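Local coordinates for Mec-8 protein (Caenorhabditis elegans, PDB 6DG0), which probably binds RNA as a splicing factor, this chain being its C-terminal RNA recognition motif domain, bound here to the oligonucleotide AGCACA, at residues Val23-Phe27 with Ser28-Arg32; Gln56-Ile59 with Ser60-Phe64. The protein carries 2 engineered substitutions. All coordinates share one frame; numbering follows the deposited sequence.

Contact 1. Residues Val23-Phe27 with Ser28-Arg32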
loop_
_atom_site.group_PDB
_atom_site.type_symbol
_atom_site.label_atom_id
_atom_site.label_comp_id
_atom_site.label_asym_id
_atom_site.label_seq_id
_atom_site.Cartn_x
_atom_site.Cartn_y
_atom_site.Cartn_z
ATOM N N VAL A 23 -8.423 2.092 3.156
ATOM C CA VAL A 23 -7.420 3.131 3.368
ATOM C C VAL A 23 -6.955 3.783 2.068
ATOM O O VAL A 23 -6.935 5.008 1.946
ATOM C CB VAL A 23 -6.178 2.563 4.094
ATOM C CG1 VAL A 23 -5.068 3.605 4.166
ATOM C CG2 VAL A 23 -6.546 2.068 5.480
ATOM N N PHE A 24 -6.580 2.951 1.101
ATOM C CA PHE A 24 -6.003 3.421 -0.157
ATOM C C PHE A 24 -7.026 3.771 -1.243
ATOM O O PHE A 24 -6.742 4.588 -2.120
ATOM C CB PHE A 24 -5.010 2.377 -0.678
ATOM C CG PHE A 24 -3.789 2.228 0.191
ATOM C CD1 PHE A 24 -3.809 1.398 1.300
ATOM C CD2 PHE A 24 -2.625 2.923 -0.097
ATOM C CE1 PHE A 24 -2.694 1.267 2.107
ATOM C CE2 PHE A 24 -1.507 2.793 0.706
ATOM C CZ PHE A 24 -1.541 1.962 1.807
ATOM N N LYS A 25 -8.207 3.158 -1.190
ATOM C CA LYS A 25 -9.258 3.441 -2.169
ATOM C C LYS A 25 -9.806 4.859 -2.009
ATOM O O LYS A 25 -10.436 5.396 -2.918
ATOM C CB LYS A 25 -10.398 2.427 -2.039
ATOM C CG LYS A 25 -11.312 2.316 -3.243
ATOM C CD LYS A 25 -12.383 1.265 -2.987
ATOM C CE LYS A 25 -13.287 1.071 -4.193
ATOM N NZ LYS A 25 -12.528 0.612 -5.387
ATOM N N ALA A 26 -9.549 5.465 -0.855
ATOM C CA ALA A 26 -10.010 6.821 -0.576
ATOM C C ALA A 26 -9.271 7.862 -1.409
ATOM O O ALA A 26 -9.667 9.027 -1.451
ATOM C CB ALA A 26 -9.855 7.132 0.907
ATOM N N PHE A 27 -8.192 7.443 -2.065
ATOM C CA PHE A 27 -7.398 8.348 -2.884
ATOM C C PHE A 27 -7.561 8.074 -4.375
ATOM O O PHE A 27 -7.695 6.927 -4.800
ATOM C CB PHE A 27 -5.927 8.262 -2.479
ATOM C CG PHE A 27 -5.662 8.793 -1.105
ATOM C CD1 PHE A 27 -5.832 7.985 0.005
ATOM C CD2 PHE A 27 -5.272 10.107 -0.919
ATOM C CE1 PHE A 27 -5.607 8.475 1.274
ATOM C CE2 PHE A 27 -5.047 10.602 0.348
ATOM C CZ PHE A 27 -5.210 9.784 1.447
ATOM N N SER A 28 -7.545 9.148 -5.158
ATOM C CA SER A 28 -7.804 9.076 -6.591
ATOM C C SER A 28 -6.821 8.174 -7.334
ATOM O O SER A 28 -5.613 8.229 -7.108
ATOM C CB SER A 28 -7.772 10.481 -7.198
ATOM O OG SER A 28 -8.034 10.439 -8.588
ATOM N N GLY A 29 -7.358 7.341 -8.221
ATOM C CA GLY A 29 -6.550 6.520 -9.104
ATOM C C GLY A 29 -6.253 5.115 -8.613
ATOM O O GLY A 29 -5.489 4.387 -9.246
ATOM N N PHE A 30 -6.861 4.728 -7.494
ATOM C CA PHE A 30 -6.661 3.392 -6.929
ATOM C C PHE A 30 -7.156 2.294 -7.863
ATOM O O PHE A 30 -8.338 2.250 -8.203
ATOM C CB PHE A 30 -7.365 3.263 -5.574
ATOM C CG PHE A 30 -7.333 1.869 -5.009
ATOM C CD1 PHE A 30 -6.211 1.402 -4.344
ATOM C CD2 PHE A 30 -8.423 1.024 -5.145
ATOM C CE1 PHE A 30 -6.178 0.120 -3.824
ATOM C CE2 PHE A 30 -8.396 -0.259 -4.629
ATOM C CZ PHE A 30 -7.271 -0.711 -3.967
ATOM N N THR A 31 -6.253 1.416 -8.288
ATOM C CA THR A 31 -6.644 0.316 -9.160
ATOM C C THR A 31 -6.802 -1.011 -8.423
ATOM O O THR A 31 -7.873 -1.615 -8.455
ATOM C CB THR A 31 -5.626 0.126 -10.299
ATOM O OG1 THR A 31 -5.346 1.392 -10.912
ATOM C CG2 THR A 31 -6.171 -0.835 -11.342
ATOM N N ARG A 32 -5.745 -1.456 -7.750
ATOM C CA ARG A 32 -5.756 -2.769 -7.107
ATOM C C ARG A 32 -4.704 -2.918 -6.008
ATOM O O ARG A 32 -3.692 -2.217 -5.994
ATOM C CB ARG A 32 -5.578 -3.874 -8.149
ATOM C CG ARG A 32 -4.396 -3.684 -9.068
ATOM C CD ARG A 32 -4.629 -4.409 -10.380
ATOM N NE ARG A 32 -3.522 -4.237 -11.314
ATOM C CZ ARG A 32 -2.638 -5.186 -11.601
ATOM N NH1 ARG A 32 -1.661 -4.943 -12.465
ATOM N NH2 ARG A 32 -2.732 -6.376 -11.025
#

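Contact 2. Residues Gln56-Ile59 with Ser60-Phe64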
loop_
_atom_site.group_PDB
_atom_site.type_symbol
_atom_site.label_atom_id
_atom_site.label_comp_id
_atom_site.label_asym_id
_atom_site.label_seq_id
_atom_site.Cartn_x
_atom_site.Cartn_y
_atom_site.Cartn_z
ATOM N N GLN A 56 0.986 11.051 -4.871
ATOM C CA GLN A 56 0.021 11.823 -4.095
ATOM C C GLN A 56 -0.490 11.028 -2.898
ATOM O O GLN A 56 -0.612 11.556 -1.793
ATOM C CB GLN A 56 -1.142 12.240 -4.995
ATOM C CG GLN A 56 -2.279 12.972 -4.313
ATOM C CD GLN A 56 -3.386 13.314 -5.291
ATOM O OE1 GLN A 56 -3.122 13.632 -6.451
ATOM N NE2 GLN A 56 -4.631 13.254 -4.830
ATOM N N ALA A 57 -0.783 9.753 -3.132
ATOM C CA ALA A 57 -1.264 8.860 -2.085
ATOM C C ALA A 57 -0.167 8.455 -1.100
ATOM O O ALA A 57 -0.427 8.317 0.095
ATOM C CB ALA A 57 -1.892 7.619 -2.703
ATOM N N MET A 58 1.056 8.271 -1.594
ATOM C CA MET A 58 2.161 7.862 -0.730
ATOM C C MET A 58 2.485 8.948 0.291
ATOM O O MET A 58 2.645 8.668 1.479
ATOM C CB MET A 58 3.407 7.528 -1.552
ATOM C CG MET A 58 4.626 7.216 -0.693
ATOM S SD MET A 58 6.061 6.662 -1.626
ATOM C CE MET A 58 6.446 8.155 -2.532
ATOM N N ILE A 59 2.597 10.182 -0.188
ATOM C CA ILE A 59 2.846 11.334 0.674
ATOM C C ILE A 59 1.741 11.494 1.719
ATOM O O ILE A 59 2.016 11.727 2.898
ATOM C CB ILE A 59 2.983 12.640 -0.149
ATOM C CG1 ILE A 59 4.424 12.821 -0.639
ATOM C CG2 ILE A 59 2.679 13.850 0.710
ATOM C CD1 ILE A 59 4.909 11.800 -1.645
ATOM N N SER A 60 0.495 11.347 1.281
ATOM C CA SER A 60 -0.661 11.544 2.154
ATOM C C SER A 60 -0.811 10.466 3.228
ATOM O O SER A 60 -1.206 10.760 4.355
ATOM C CB SER A 60 -1.938 11.606 1.318
ATOM O OG SER A 60 -1.947 12.745 0.475
ATOM N N LEU A 61 -0.497 9.221 2.878
ATOM C CA LEU A 61 -0.697 8.095 3.787
ATOM C C LEU A 61 0.578 7.694 4.514
ATOM O O LEU A 61 0.598 6.702 5.240
ATOM C CB LEU A 61 -1.261 6.889 3.035
ATOM C CG LEU A 61 -2.717 7.029 2.597
ATOM C CD1 LEU A 61 -3.132 5.870 1.710
ATOM C CD2 LEU A 61 -3.618 7.126 3.826
ATOM N N GLN A 62 1.642 8.456 4.301
ATOM C CA GLN A 62 2.914 8.180 4.953
ATOM C C GLN A 62 2.760 8.301 6.465
ATOM O O GLN A 62 2.435 9.369 6.986
ATOM C CB GLN A 62 4.001 9.129 4.446
ATOM C CG GLN A 62 5.412 8.716 4.830
ATOM C CD GLN A 62 5.846 7.439 4.134
ATOM O OE1 GLN A 62 5.733 6.344 4.689
ATOM N NE2 GLN A 62 6.336 7.573 2.907
ATOM N N GLY A 63 2.992 7.198 7.166
ATOM C CA GLY A 63 2.856 7.181 8.608
ATOM C C GLY A 63 1.411 7.063 9.046
ATOM O O GLY A 63 1.070 7.409 10.179
ATOM N N PHE A 64 0.556 6.588 8.142
ATOM C CA PHE A 64 -0.863 6.445 8.451
ATOM C C PHE A 64 -1.058 5.457 9.583
ATOM O O PHE A 64 -0.547 4.338 9.543
ATOM C CB PHE A 64 -1.665 5.978 7.232
ATOM C CG PHE A 64 -3.115 5.691 7.534
ATOM C CD1 PHE A 64 -4.044 6.717 7.596
ATOM C CD2 PHE A 64 -3.546 4.393 7.764
ATOM C CE1 PHE A 64 -5.375 6.454 7.873
ATOM C CE2 PHE A 64 -4.874 4.124 8.046
ATOM C CZ PHE A 64 -5.789 5.155 8.099
#

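Contact 1. Residues Val23-Phe27 with Ser28-Arg32
With chi1 at 173°, Phe30 swings CG away from its own amide N, and Lys25 does likewise at -161°, which sends the aromatic ring back over the Phe24-Lys25 backbone, where the chain comes off helix 17-24, and the lysine chain across the ring at about a right angle. This is the helix-to-strand connection of an RNA recognition motif, made of two successive beta turns, type I from Phe24 to Phe27 and type II from Phe27 to Phe30, the second of which delivers the chain into strand 30-37 at Phe30. In the first turn Phe27 N donates to Phe24 O at 3.2 Å, and that carbonyl also takes the hydroxyl of Tyr48. Gly29 fills the third position of the second turn with a phi of 94°, where a CB would jam against the carbonyl oxygen of Ser28. Lys25 CA lies over one face of the Phe30 ring, and Lys25 CG approaches CD2 of that ring to 3.7 Å. On the other rim, Phe30 CD1 meets Phe24 CB at 4.0 Å, while Val46 and Tyr48 of the neighbouring strand also pack against Phe30. Shrinking Phe30 to an alanine would probably open a gap between the Phe24-Lys25 backbone and the strand, leaving the aliphatic part of Lys25 without its support. Against the ring face opposite Lys25 sits a backbone amide: Arg32 N is 4.1 Å above the plane, over the ring centre.

Contact 2. Residues Gln56-Ile59 with Ser60-Phe64
Ser60 and Leu61 keep to the i to i+4 pattern of helix 51-61 near its C-terminal side, Ser60 N to Gln56 O at 3.3 Å and Leu61 N to Ala57 O at 2.9 Å, after which a type II turn from Leu61 to Phe64 carries the chain off the helix. Ser60 adds a second grip on the same carbonyl: with OG anti to its own carbonyl carbon (chi1 -65°) the hydroxyl folds back along the helix and donates to Gln56 O at 2.9 Å. The two donors reach that oxygen from opposite faces of the carbonyl plane. Next along, Leu61 CB rests 3.4 Å from Ala57 O. This is the second helix of the RNA recognition motif, lying on the beta sheet, and its inward side packs Met58 and Leu61 against Ile76 of strand 75-78. Met58 and Gln62 run side by side and point the same way, with Met58 CG 4.0 Å from Gln62 NE2. The glutamine chain bends at chi2, and its OE1 accepts the backbone N-H of Ile76, tying the residue that follows the helical bonds to that strand. Gly63 takes the positive phi (79°) in the turn, and Phe64 N closes it on Leu61 O at 2.9 Å.

Overall arrangement
Contact 1 comes first along the chain, where helix 17-24 gives way to strand 30-37; contact 2 follows late in helix 51-61, and their centres are about 12 Å apart. Both belong to one RNA recognition motif, whose antiparallel sheet runs 30-37, 42-48, 4-11, 75-78. The helices and the turns that follow them pack together directly: Phe27 CE2, from the turn after helix 17-24, meets Ser60 CB at 3.4 Å, Phe24 CD2 meets Leu61 CD1 at 3.5 Å, and Val23 CG2 reaches CE2 of Phe64, from the turn after helix 51-61, at 3.7 Å. They thus join the two helices that back the sheet. Their nearest atoms lie about 6 and 7 Å from the nucleic acid, so neither contact touches it.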